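PDB 3FAW: reticulocyte binding protein from Streptococcus agalactiae COH1, which probably hydrolyses alpha-1,6 glucosidic bonds in pullulan and related alpha-glucans, as the cell-wall-anchored pullulanase SAP of group B Streptococcus. Local coordinates for residues 600-605 with 687-692; 549-554 with 737-742; 65-70 with 83-88; 53-58 with 109-114; 220-225 with 442-447. All blocks are in the same frame, centred on the assembly; numbering follows the deposited sequence.

In the fold
Interactions 1, 2 and 3 are buried, 4 is partly so and 5 is a surface contact. Interaction 1 packs the helices before and after the last barrel strand; interaction 2, about 20 Å away between centres, packs the end of helix 544-551 on the C-terminal sheet. Interactions 3 and 4, with centres some 11 Å apart, share the N-terminal sheet and touch where I66 and E69 meet Y111 and where E69 bonds to N112; the first is aliphatic, the second aromatic. Interaction 5 lays a lysine chain on a tyrosine ring and adds a bridging water. Apolar contact dominates 2, 3 and 4, whereas 1 brings a guanidinium group against a threonine.

Interaction 1: 600-605 with 687-692; sequences RLRLGN and STKTQA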
# COMPACT_ATOMS: atom_id res chain seq x y z
N ARG A 600 -19.52 -15.08 -15.21
CA ARG A 600 -19.38 -13.62 -15.08
C ARG A 600 -18.00 -13.20 -14.57
O ARG A 600 -17.45 -12.20 -15.02
CB ARG A 600 -20.47 -13.07 -14.16
CG ARG A 600 -21.87 -13.22 -14.73
CD ARG A 600 -22.94 -12.84 -13.71
NE ARG A 600 -24.29 -12.98 -14.25
CZ ARG A 600 -24.89 -12.10 -15.05
NH1 ARG A 600 -24.27 -10.99 -15.43
NH2 ARG A 600 -26.13 -12.32 -15.48
N LEU A 601 -17.45 -13.96 -13.63
CA LEU A 601 -16.11 -13.70 -13.10
C LEU A 601 -15.06 -13.76 -14.20
O LEU A 601 -14.17 -12.91 -14.28
CB LEU A 601 -15.78 -14.71 -11.99
CG LEU A 601 -14.53 -14.47 -11.14
CD1 LEU A 601 -14.64 -15.22 -9.82
CD2 LEU A 601 -13.26 -14.89 -11.88
N ARG A 602 -15.18 -14.77 -15.07
CA ARG A 602 -14.24 -14.96 -16.17
C ARG A 602 -14.30 -13.82 -17.18
O ARG A 602 -13.27 -13.46 -17.76
CB ARG A 602 -14.48 -16.31 -16.85
CG ARG A 602 -14.01 -17.49 -16.01
CD ARG A 602 -14.14 -18.82 -16.74
NE ARG A 602 -15.48 -19.40 -16.67
CZ ARG A 602 -15.81 -20.54 -16.05
NH1 ARG A 602 -14.91 -21.28 -15.40
NH2 ARG A 602 -17.07 -20.95 -16.07
N LEU A 603 -15.48 -13.25 -17.39
CA LEU A 603 -15.62 -12.06 -18.23
C LEU A 603 -14.82 -10.89 -17.68
O LEU A 603 -14.15 -10.19 -18.43
CB LEU A 603 -17.09 -11.66 -18.38
CG LEU A 603 -18.02 -12.64 -19.12
CD1 LEU A 603 -19.39 -12.00 -19.29
CD2 LEU A 603 -17.43 -13.06 -20.46
N GLY A 604 -14.91 -10.68 -16.36
CA GLY A 604 -14.14 -9.64 -15.68
C GLY A 604 -12.64 -9.79 -15.86
O GLY A 604 -11.94 -8.81 -16.12
N ASN A 605 -12.14 -11.02 -15.72
CA ASN A 605 -10.71 -11.30 -15.89
C ASN A 605 -10.24 -11.12 -17.33
O ASN A 605 -9.13 -10.65 -17.56
CB ASN A 605 -10.37 -12.72 -15.39
CG ASN A 605 -10.43 -12.85 -13.87
OD1 ASN A 605 -10.75 -11.89 -13.16
ND2 ASN A 605 -10.12 -14.04 -13.37
N SER A 687 -14.07 -23.94 -10.13
CA SER A 687 -13.02 -23.00 -9.73
C SER A 687 -11.68 -23.30 -10.41
O SER A 687 -10.92 -22.38 -10.71
CB SER A 687 -12.86 -22.99 -8.21
OG SER A 687 -12.46 -24.25 -7.72
N THR A 688 -11.39 -24.58 -10.64
CA THR A 688 -10.17 -24.97 -11.35
C THR A 688 -10.25 -24.64 -12.85
O THR A 688 -9.25 -24.28 -13.46
CB THR A 688 -9.82 -26.47 -11.14
OG1 THR A 688 -10.94 -27.31 -11.50
CG2 THR A 688 -9.45 -26.73 -9.68
N LYS A 689 -11.45 -24.73 -13.43
CA LYS A 689 -11.67 -24.27 -14.80
C LYS A 689 -11.44 -22.76 -14.91
O LYS A 689 -10.84 -22.28 -15.87
CB LYS A 689 -13.08 -24.62 -15.29
CG LYS A 689 -13.37 -24.19 -16.73
CD LYS A 689 -14.67 -24.79 -17.24
CE LYS A 689 -14.99 -24.33 -18.64
NZ LYS A 689 -16.32 -24.82 -19.11
N THR A 690 -11.93 -22.03 -13.91
CA THR A 690 -11.76 -20.58 -13.85
C THR A 690 -10.29 -20.19 -13.70
O THR A 690 -9.84 -19.22 -14.32
CB THR A 690 -12.59 -19.98 -12.70
OG1 THR A 690 -13.99 -20.15 -12.99
CG2 THR A 690 -12.30 -18.50 -12.52
N GLN A 691 -9.53 -20.94 -12.90
CA GLN A 691 -8.11 -20.62 -12.69
C GLN A 691 -7.27 -20.94 -13.93
O GLN A 691 -6.34 -20.20 -14.26
CB GLN A 691 -7.58 -21.29 -11.40
CG GLN A 691 -6.75 -22.55 -11.57
CD GLN A 691 -5.31 -22.28 -11.97
OE1 GLN A 691 -4.62 -21.46 -11.35
NE2 GLN A 691 -4.84 -22.99 -12.98
N ALA A 692 -7.61 -22.03 -14.62
CA ALA A 692 -6.96 -22.38 -15.89
C ALA A 692 -7.31 -21.36 -16.97
O ALA A 692 -6.48 -21.04 -17.82
CB ALA A 692 -7.37 -23.79 -16.33
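T690 is the residue on helix 685-703 that both L601 and R602 of helix 590-609 press against. The close side of the contact is here. Methyl CG2 of T690 lies 3.8 Å from CD2 of L601, the two side chains crossing at about a right angle, and the same methyl meets CG of R602 at 4.0 Å. R602 starts with CG anti to its carbonyl carbon, then bends at chi3 (-83°), which folds the guanidinium over toward the threonine. NH1 of R602 comes within 2.8 Å of OG1 of T690, but the angle is too poor for a hydrogen bond; OG1 is instead bonded to the carbonyl of I686, one turn back in its own helix. The looser side belongs to K689, which is partly exposed. Its extended chain passes the guanidinium with CG 3.6 Å from NH1 of R602, while its NZ stays 5.0 Å from NH2 of R602. That like-charge proximity is probably eased by D781, with which K689 forms a salt bridge. The two helix segments run nearly parallel, their axes 10.4 Å apart and 13° off in direction. Helix 578-586 covers L601 through L578 and I582, Y693 of helix 685-703 touches R602, and in sequence the pair flanks strand 614-618, the last of the barrel: one helix leads into it, the other comes after.

Interaction 2: 549-554 with 737-742; sequences KNIKAQ and IAYQTI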
# COMPACT_ATOMS: atom_id res chain seq x y z
N LYS A 549 -13.02 3.51 -23.39
CA LYS A 549 -11.95 4.40 -22.94
C LYS A 549 -11.18 3.83 -21.74
O LYS A 549 -9.96 3.98 -21.66
CB LYS A 549 -12.51 5.80 -22.63
CG LYS A 549 -12.87 6.58 -23.88
CD LYS A 549 -13.81 7.73 -23.61
CE LYS A 549 -14.07 8.55 -24.88
NZ LYS A 549 -15.20 9.50 -24.73
N ASN A 550 -11.88 3.17 -20.81
CA ASN A 550 -11.21 2.46 -19.71
C ASN A 550 -10.29 1.35 -20.24
O ASN A 550 -9.14 1.25 -19.82
CB ASN A 550 -12.22 1.88 -18.71
CG ASN A 550 -12.60 2.87 -17.62
OD1 ASN A 550 -13.78 3.11 -17.37
ND2 ASN A 550 -11.60 3.44 -16.97
N ILE A 551 -10.80 0.55 -21.18
CA ILE A 551 -10.00 -0.48 -21.86
C ILE A 551 -8.73 0.10 -22.50
O ILE A 551 -7.70 -0.58 -22.56
CB ILE A 551 -10.83 -1.24 -22.93
CG1 ILE A 551 -11.94 -2.06 -22.27
CG2 ILE A 551 -9.96 -2.17 -23.75
CD1 ILE A 551 -13.02 -2.50 -23.22
N LYS A 552 -8.79 1.35 -22.97
CA LYS A 552 -7.62 2.07 -23.51
C LYS A 552 -6.73 2.74 -22.44
O LYS A 552 -5.77 3.43 -22.78
CB LYS A 552 -8.06 3.14 -24.53
CG LYS A 552 -8.58 2.58 -25.85
CD LYS A 552 -8.65 3.64 -26.95
CE LYS A 552 -9.66 4.75 -26.64
NZ LYS A 552 -9.67 5.79 -27.71
N ALA A 553 -7.06 2.53 -21.16
CA ALA A 553 -6.35 3.16 -20.04
C ALA A 553 -6.60 4.66 -20.01
O ALA A 553 -5.69 5.45 -19.76
CB ALA A 553 -4.85 2.85 -20.08
N GLN A 554 -7.84 5.05 -20.28
CA GLN A 554 -8.26 6.44 -20.23
C GLN A 554 -9.50 6.57 -19.35
O GLN A 554 -10.61 6.80 -19.85
CB GLN A 554 -8.53 6.95 -21.65
CG GLN A 554 -7.28 6.92 -22.53
CD GLN A 554 -7.58 7.15 -24.00
OE1 GLN A 554 -8.75 7.71 -24.29
NE2 GLN A 554 -6.77 6.80 -24.86
N ILE A 737 -19.71 -5.77 -25.51
CA ILE A 737 -18.70 -4.90 -26.10
C ILE A 737 -17.66 -5.73 -26.87
O ILE A 737 -17.37 -6.87 -26.52
CB ILE A 737 -18.00 -4.01 -25.03
CG1 ILE A 737 -17.25 -2.84 -25.69
CG2 ILE A 737 -17.04 -4.83 -24.16
CD1 ILE A 737 -16.79 -1.79 -24.71
N ALA A 738 -17.12 -5.14 -27.93
CA ALA A 738 -16.06 -5.78 -28.71
C ALA A 738 -15.06 -4.74 -29.17
O ALA A 738 -15.44 -3.64 -29.56
CB ALA A 738 -16.64 -6.51 -29.91
N TYR A 739 -13.77 -5.09 -29.11
CA TYR A 739 -12.71 -4.18 -29.53
C TYR A 739 -11.55 -4.90 -30.19
O TYR A 739 -11.28 -6.07 -29.91
CB TYR A 739 -12.18 -3.34 -28.36
CG TYR A 739 -11.93 -4.11 -27.08
CD1 TYR A 739 -10.64 -4.53 -26.73
CD2 TYR A 739 -12.97 -4.38 -26.20
CE1 TYR A 739 -10.41 -5.22 -25.55
CE2 TYR A 739 -12.75 -5.06 -25.03
CZ TYR A 739 -11.48 -5.48 -24.69
OH TYR A 739 -11.29 -6.16 -23.51
N GLN A 740 -10.86 -4.18 -31.07
CA GLN A 740 -9.74 -4.72 -31.82
C GLN A 740 -8.46 -3.95 -31.50
O GLN A 740 -8.46 -2.73 -31.41
CB GLN A 740 -10.02 -4.63 -33.32
CG GLN A 740 -9.05 -5.43 -34.18
CD GLN A 740 -9.24 -5.16 -35.65
OE1 GLN A 740 -9.86 -6.09 -36.35
NE2 GLN A 740 -8.83 -4.11 -36.16
N THR A 741 -7.37 -4.70 -31.33
CA THR A 741 -6.05 -4.11 -31.18
C THR A 741 -5.07 -4.81 -32.13
O THR A 741 -5.32 -5.93 -32.59
CB THR A 741 -5.54 -4.19 -29.71
OG1 THR A 741 -4.23 -3.62 -29.63
CG2 THR A 741 -5.52 -5.63 -29.21
N ILE A 742 -3.98 -4.12 -32.44
CA ILE A 742 -2.96 -4.62 -33.37
C ILE A 742 -1.60 -4.47 -32.70
O ILE A 742 -1.36 -3.48 -32.02
CB ILE A 742 -2.96 -3.80 -34.70
CG1 ILE A 742 -4.39 -3.52 -35.18
CG2 ILE A 742 -2.17 -4.54 -35.77
CD1 ILE A 742 -4.47 -2.65 -36.42
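I551, inside the Schellman motif that ends helix 544-551, packs on strand 736-742 of the antiparallel C-terminal sheet. It meets Y739 from the opposite direction and lays a methyl over its ring: CG2 stands 3.8 Å from the ring centroid and 20° off the normal, a CH-pi contact displaced toward the rim on the CE1 side. The tyrosine has CG wedged between its backbone N and carbonyl carbon (chi1 45°), and with that torsion the ring stands out from the strand to present a face to the helix. The other branch of I551, ending in CD1, lies over the same face toward CE2, though its modelled approach is too short and its position doubtful. At its far end the Y739 hydroxyl is hydrogen-bonded to T610, which ties the strand's aromatic residue to the chain beyond helix 590-609. The backbone of I551 is bonded to Q612, and V751 of strand 748-754 pairs with the backbone of Y739. Behind I551, A553 has positive phi (67°), and its N bonds to O of N550 at 2.8 Å while N of Q554 reaches O of K549 at 2.7 Å, closing the helix. I737, two residues before Y739 on the strand, completes the apolar patch with its CD1 4.1 Å from CD1 of I551.

Interaction 3: 65-70 with 83-88; sequences EILKEL and SDITLD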
# COMPACT_ATOMS: atom_id res chain seq x y z
N GLU A 65 0.76 51.86 20.17
CA GLU A 65 0.21 51.47 21.47
C GLU A 65 0.56 50.04 21.89
O GLU A 65 0.47 49.70 23.07
CB GLU A 65 -1.31 51.66 21.48
CG GLU A 65 -1.73 53.13 21.40
CD GLU A 65 -3.24 53.32 21.27
OE1 GLU A 65 -3.87 52.61 20.47
OE2 GLU A 65 -3.78 54.21 21.97
N ILE A 66 0.97 49.20 20.93
CA ILE A 66 1.35 47.82 21.23
C ILE A 66 2.87 47.68 21.49
O ILE A 66 3.29 46.86 22.30
CB ILE A 66 0.85 46.86 20.11
CG1 ILE A 66 0.91 45.40 20.58
CG2 ILE A 66 1.62 47.07 18.81
CD1 ILE A 66 0.94 44.39 19.45
N LEU A 67 3.69 48.50 20.83
CA LEU A 67 5.14 48.55 21.10
C LEU A 67 5.56 49.42 22.30
O LEU A 67 6.73 49.38 22.70
CB LEU A 67 5.83 49.32 19.94
CG LEU A 67 6.43 48.67 18.71
CD1 LEU A 67 6.72 49.74 17.66
CD2 LEU A 67 7.69 47.90 19.06
N LYS A 68 4.63 50.11 22.95
CA LYS A 68 4.39 49.94 24.43
C LYS A 68 4.42 48.61 25.19
O LYS A 68 5.39 48.32 25.90
CB LYS A 68 3.19 50.82 24.88
CG LYS A 68 3.00 52.10 24.03
CD LYS A 68 2.84 53.38 24.85
CE LYS A 68 2.34 54.54 23.99
NZ LYS A 68 0.86 54.51 23.80
N GLU A 69 3.36 47.82 25.08
CA GLU A 69 3.13 46.72 26.02
C GLU A 69 3.94 45.45 25.73
O GLU A 69 4.28 44.71 26.66
CB GLU A 69 1.64 46.40 26.05
CG GLU A 69 1.23 45.33 27.05
CD GLU A 69 1.53 45.71 28.49
OE1 GLU A 69 1.48 46.92 28.82
OE2 GLU A 69 1.81 44.80 29.29
N LEU A 70 4.25 45.21 24.46
CA LEU A 70 4.92 43.98 24.04
C LEU A 70 6.39 43.95 24.47
O LEU A 70 7.14 44.90 24.21
CB LEU A 70 4.82 43.83 22.52
CG LEU A 70 5.17 42.46 21.93
CD1 LEU A 70 4.07 41.45 22.24
CD2 LEU A 70 5.38 42.58 20.43
N SER A 83 13.34 45.10 16.98
CA SER A 83 13.75 45.97 15.87
C SER A 83 12.55 46.64 15.20
O SER A 83 12.60 47.83 14.89
CB SER A 83 14.56 45.18 14.83
OG SER A 83 15.81 44.79 15.36
N ASP A 84 11.49 45.87 14.97
CA ASP A 84 10.24 46.39 14.40
C ASP A 84 9.12 45.34 14.57
O ASP A 84 9.40 44.18 14.89
CB ASP A 84 10.43 46.71 12.91
CG ASP A 84 9.38 47.67 12.36
OD1 ASP A 84 8.51 48.15 13.13
OD2 ASP A 84 9.43 47.95 11.15
N ILE A 85 7.88 45.77 14.36
CA ILE A 85 6.74 44.84 14.31
C ILE A 85 5.83 45.14 13.12
O ILE A 85 5.79 46.27 12.62
CB ILE A 85 5.90 44.86 15.62
CG1 ILE A 85 5.19 46.21 15.82
CG2 ILE A 85 6.78 44.55 16.82
CD1 ILE A 85 4.29 46.24 17.03
N THR A 86 5.11 44.11 12.67
CA THR A 86 4.14 44.23 11.58
C THR A 86 2.83 43.59 12.03
O THR A 86 2.84 42.47 12.55
CB THR A 86 4.64 43.54 10.29
OG1 THR A 86 5.81 44.22 9.81
CG2 THR A 86 3.57 43.56 9.20
N LEU A 87 1.72 44.30 11.85
CA LEU A 87 0.40 43.82 12.25
C LEU A 87 -0.32 43.17 11.06
O LEU A 87 -0.51 43.80 10.02
CB LEU A 87 -0.47 44.96 12.80
CG LEU A 87 -0.23 45.41 14.24
CD1 LEU A 87 1.19 45.92 14.45
CD2 LEU A 87 -1.24 46.47 14.65
N ASP A 88 -0.72 41.91 11.23
CA ASP A 88 -1.64 41.25 10.31
C ASP A 88 -3.01 41.15 10.99
O ASP A 88 -3.26 40.21 11.76
CB ASP A 88 -1.12 39.87 9.91
CG ASP A 88 -1.90 39.25 8.76
OD1 ASP A 88 -3.07 39.64 8.53
OD2 ASP A 88 -1.35 38.35 8.09
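I85 takes the middle of this contact, with I66, L67 and L70 of the weakly bonded helix 64-69 and its exit gathered round it, where the helix packs on the N-terminal sheet. Its CD1 is the busiest atom: CG2 of I66 approaches it to 3.3 Å, tighter than usual for two methyl carbons, and CG of L67 stands 3.6 Å away. L67 and I85 reach toward each other tip to tip, whereas I66 crosses it obliquely. On the second branch, CG2 of I85 meets CD2 of L67 at 4.1 Å and CD2 of L70 at 4.3 Å. The branching explains this division: CG1 of I85 lies between its backbone N and carbonyl carbon (chi1 67°), which sends CD1 toward I66 and L67 while CG2 faces CD2 of L67 and L70.

One step out, the strand just before I85 carries a classic beta bulge, S83 and D84 both facing K97 of strand 93-98. N of I85 bonds to OD1 of D84 at 2.8 Å, the donor lying above the carboxylate plane, and the same oxygen forms a salt bridge with K63. Further away, L94 touches I66 and L70, and I82 touches L67 and L70; Y111 and I109 of strand 108-111 close over L70.

Between 65-70 and 83-88 the contact is thus hydrocarbon throughout, its grip depending on the fit of branched chains, with D84-K63 and E69-N112 as polar ties round it.

Interaction 4: 53-58 with 109-114; sequences ASFTTL and ISYNGN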
# COMPACT_ATOMS: atom_id res chain seq x y z
N ALA A 53 3.52 36.03 16.63
CA ALA A 53 2.72 35.91 17.85
C ALA A 53 1.25 35.99 17.50
O ALA A 53 0.81 36.96 16.88
CB ALA A 53 3.09 37.01 18.83
N SER A 54 0.48 34.98 17.91
CA SER A 54 -0.95 34.95 17.63
C SER A 54 -1.74 35.60 18.76
O SER A 54 -1.47 35.37 19.94
CB SER A 54 -1.42 33.51 17.42
OG SER A 54 -2.76 33.49 16.99
N PHE A 55 -2.72 36.42 18.39
CA PHE A 55 -3.58 37.12 19.35
C PHE A 55 -5.04 36.72 19.15
O PHE A 55 -5.41 36.17 18.11
CB PHE A 55 -3.43 38.64 19.18
CG PHE A 55 -2.15 39.19 19.75
CD1 PHE A 55 -2.17 39.95 20.91
CD2 PHE A 55 -0.93 38.96 19.12
CE1 PHE A 55 -0.99 40.47 21.45
CE2 PHE A 55 0.25 39.46 19.65
CZ PHE A 55 0.23 40.22 20.81
N THR A 56 -5.86 36.98 20.16
CA THR A 56 -7.31 36.85 20.04
C THR A 56 -7.81 37.77 18.92
O THR A 56 -8.59 37.36 18.06
CB THR A 56 -8.03 37.23 21.35
OG1 THR A 56 -7.56 38.50 21.82
CG2 THR A 56 -7.79 36.17 22.43
N THR A 57 -7.33 39.02 18.94
CA THR A 57 -7.63 39.99 17.89
C THR A 57 -6.65 41.17 17.93
O THR A 57 -6.07 41.46 18.98
CB THR A 57 -9.08 40.54 18.01
OG1 THR A 57 -9.28 41.59 17.06
CG2 THR A 57 -9.35 41.06 19.42
N LEU A 58 -6.46 41.83 16.78
CA LEU A 58 -5.65 43.05 16.70
C LEU A 58 -6.48 44.30 16.36
O LEU A 58 -5.91 45.37 16.15
CB LEU A 58 -4.52 42.87 15.67
CG LEU A 58 -3.46 41.82 16.02
CD1 LEU A 58 -2.51 41.61 14.85
CD2 LEU A 58 -2.69 42.22 17.27
N ILE A 109 7.50 35.65 25.10
CA ILE A 109 6.76 36.81 24.61
C ILE A 109 5.71 37.15 25.66
O ILE A 109 5.01 36.26 26.14
CB ILE A 109 6.08 36.53 23.25
CG1 ILE A 109 7.04 35.81 22.29
CG2 ILE A 109 5.59 37.83 22.63
CD1 ILE A 109 8.37 36.50 22.10
N SER A 110 5.61 38.43 26.02
CA SER A 110 4.67 38.86 27.05
C SER A 110 3.85 40.08 26.65
O SER A 110 4.34 40.97 25.95
CB SER A 110 5.39 39.12 28.38
OG SER A 110 6.33 40.17 28.26
N TYR A 111 2.61 40.10 27.12
CA TYR A 111 1.66 41.16 26.80
C TYR A 111 0.52 41.11 27.82
O TYR A 111 -0.21 40.13 27.88
CB TYR A 111 1.10 40.94 25.39
CG TYR A 111 0.37 42.14 24.83
CD1 TYR A 111 1.05 43.10 24.09
CD2 TYR A 111 -0.99 42.32 25.05
CE1 TYR A 111 0.39 44.20 23.58
CE2 TYR A 111 -1.66 43.43 24.53
CZ TYR A 111 -0.96 44.37 23.80
OH TYR A 111 -1.60 45.47 23.29
N ASN A 112 0.39 42.16 28.62
CA ASN A 112 -0.74 42.30 29.55
C ASN A 112 -0.98 41.12 30.51
O ASN A 112 -2.13 40.77 30.79
CB ASN A 112 -2.04 42.53 28.76
CG ASN A 112 -2.23 43.98 28.37
OD1 ASN A 112 -1.65 44.45 27.40
ND2 ASN A 112 -3.09 44.68 29.11
N GLY A 113 0.09 40.50 31.01
CA GLY A 113 -0.07 39.38 31.96
C GLY A 113 0.03 37.98 31.36
O GLY A 113 0.38 37.04 32.08
N ASN A 114 -0.30 37.83 30.08
CA ASN A 114 -0.03 36.58 29.37
C ASN A 114 1.44 36.48 29.02
O ASN A 114 2.01 37.40 28.43
CB ASN A 114 -0.86 36.46 28.08
CG ASN A 114 -2.31 36.10 28.34
OD1 ASN A 114 -2.84 36.34 29.43
ND2 ASN A 114 -2.96 35.52 27.34
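F55 and Y111 make a T-shaped, edge-to-face aromatic pair. The CE1 edge of F55 points at the face of Y111, where CE1 lies 4.0 Å from CG of Y111 and the same distance from CD2, toward the rim of the ring and on the side of its attachment. The ring planes stand at 87° to each other, with centroids 5.4 Å apart. Y111 has CG anti to its backbone N (chi1 -166°), which carries the ring toward F55, and the near-perpendicular chi2 (91°) turns its face to the phenylalanine. Such a pairing would set the slightly positive hydrogen edge of F55 against the pi cloud of Y111.

Among the apolar contacts, one face of F55 is also met by CD2 of L58, 3.9 Å above the plane and again toward the rim. V38 and L70 touch Y111, and L40 and L94 touch F55, while O of A53 sits in plane at the edge of the F55 ring.

The turn that carries Y111 is closed by backbone hydrogen bonds. It is a type I' turn from Y111 to N114: N of Y111 meets O of N114 at 3.1 Å, and N of N114 meets O of Y111 at 3.2 Å. N of N112, in the same turn, bonds to the carboxylate OE2 of E69.

Within the N-terminal sheet, strand 50-55 lies between strands 40-47 and 93-98, while strand 108-111 pairs with 71-73 and, through the turn, 114-120; helix 64-69 also reaches Y111.

Interaction 5: 220-225 with 442-447; sequences YAKSLA and IKYLTS
Bends at chi2 (-58°) and chi4 (-64°) curl K222 back on itself, laying its CD over the ring of Y444 while NZ turns to the carbonyl of Y220. Y444 has CG anti to its backbone N, pointing the ring out from helix 432-449 of the catalytic barrel toward the loop that follows strand 212-216 of the neighbouring antiparallel sheet. The main contact is CH-pi: CD of K222 stands 4.0 Å from the ring centroid, 22° off the normal, offset toward the rim near CZ, which it approaches to 3.7 Å. CE of K222 stays 4.1 Å from CE1 and CD1 of Y444. The ammonium adds at most a weak cation-pi attraction, since NZ is 5.7 Å from the centroid. Its stronger partner is O of Y220, 2.6 Å away in the carbonyl plane, and that bond helps hold the lysine in its curl. Y220 itself is tied to the same helix through the bond of its hydroxyl to D440, while P246 touches Y444. A water joins the two segments as well, donating to O of K222 at 2.6 Å and accepting from OH of Y444 at 2.7 Å.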
# COMPACT_ATOMS: atom_id res chain seq x y z
N TYR A 220 14.98 4.18 12.80
CA TYR A 220 15.87 3.56 11.82
C TYR A 220 16.32 2.15 12.22
O TYR A 220 17.29 1.63 11.67
CB TYR A 220 17.09 4.46 11.58
CG TYR A 220 16.81 5.59 10.63
CD1 TYR A 220 16.00 6.65 11.01
CD2 TYR A 220 17.33 5.59 9.34
CE1 TYR A 220 15.71 7.68 10.15
CE2 TYR A 220 17.06 6.63 8.46
CZ TYR A 220 16.24 7.67 8.87
OH TYR A 220 15.95 8.72 8.04
N ALA A 221 15.62 1.55 13.18
CA ALA A 221 15.88 0.17 13.61
C ALA A 221 15.72 -0.83 12.45
O ALA A 221 14.70 -0.82 11.76
CB ALA A 221 14.95 -0.21 14.77
N LYS A 222 16.73 -1.68 12.26
CA LYS A 222 16.74 -2.66 11.17
C LYS A 222 16.12 -4.00 11.57
O LYS A 222 15.82 -4.82 10.70
CB LYS A 222 18.18 -2.87 10.67
CG LYS A 222 18.89 -1.59 10.21
CD LYS A 222 18.15 -0.87 9.09
CE LYS A 222 18.88 0.38 8.64
NZ LYS A 222 18.94 1.41 9.73
N SER A 223 15.96 -4.23 12.87
CA SER A 223 15.17 -5.36 13.37
C SER A 223 14.69 -5.07 14.79
O SER A 223 14.99 -4.01 15.36
CB SER A 223 15.97 -6.67 13.31
OG SER A 223 15.11 -7.80 13.44
N LEU A 224 13.94 -6.02 15.35
CA LEU A 224 13.28 -5.83 16.64
C LEU A 224 13.24 -7.12 17.46
O LEU A 224 13.40 -8.22 16.91
CB LEU A 224 11.83 -5.36 16.45
CG LEU A 224 11.53 -4.15 15.57
CD1 LEU A 224 10.03 -4.10 15.27
CD2 LEU A 224 11.99 -2.84 16.22
N ALA A 225 13.02 -6.98 18.76
CA ALA A 225 12.71 -8.10 19.64
C ALA A 225 11.32 -8.63 19.31
O ALA A 225 10.47 -7.87 18.83
CB ALA A 225 12.78 -7.68 21.10
N ILE A 442 12.76 3.37 1.67
CA ILE A 442 12.61 2.90 0.29
C ILE A 442 13.98 2.52 -0.30
O ILE A 442 14.09 1.49 -0.97
CB ILE A 442 11.91 3.96 -0.60
CG1 ILE A 442 10.43 4.09 -0.22
CG2 ILE A 442 12.05 3.59 -2.08
CD1 ILE A 442 9.55 2.93 -0.69
N LYS A 443 15.00 3.32 -0.03
CA LYS A 443 16.36 3.02 -0.50
C LYS A 443 16.95 1.77 0.17
O LYS A 443 17.61 0.96 -0.48
CB LYS A 443 17.30 4.20 -0.25
CG LYS A 443 17.09 5.39 -1.17
CD LYS A 443 17.84 6.62 -0.65
CE LYS A 443 19.35 6.48 -0.81
NZ LYS A 443 20.07 7.51 -0.01
N TYR A 444 16.71 1.64 1.47
CA TYR A 444 17.18 0.48 2.23
C TYR A 444 16.51 -0.80 1.74
O TYR A 444 17.19 -1.78 1.42
CB TYR A 444 16.96 0.68 3.73
CG TYR A 444 17.12 -0.59 4.55
CD1 TYR A 444 18.39 -1.10 4.83
CD2 TYR A 444 16.01 -1.27 5.04
CE1 TYR A 444 18.53 -2.27 5.59
CE2 TYR A 444 16.15 -2.43 5.79
CZ TYR A 444 17.41 -2.93 6.06
OH TYR A 444 17.52 -4.09 6.81
N LEU A 445 15.18 -0.80 1.68
CA LEU A 445 14.44 -1.96 1.19
C LEU A 445 14.84 -2.34 -0.23
O LEU A 445 15.02 -3.52 -0.53
CB LEU A 445 12.93 -1.72 1.28
CG LEU A 445 12.38 -1.58 2.71
CD1 LEU A 445 10.93 -1.08 2.72
CD2 LEU A 445 12.52 -2.90 3.48
N THR A 446 15.02 -1.34 -1.10
CA THR A 446 15.42 -1.61 -2.48
C THR A 446 16.80 -2.26 -2.56
O THR A 446 16.95 -3.32 -3.15
CB THR A 446 15.45 -0.32 -3.35
OG1 THR A 446 14.18 0.33 -3.29
CG2 THR A 446 15.76 -0.66 -4.80
N SER A 447 17.80 -1.61 -1.98
CA SER A 447 19.18 -2.05 -2.12
C SER A 447 19.53 -3.27 -1.27
O SER A 447 20.30 -4.12 -1.70
CB SER A 447 20.15 -0.89 -1.82
OG SER A 447 20.04 -0.46 -0.48
O HOH W 1 15.24 -4.65 8.13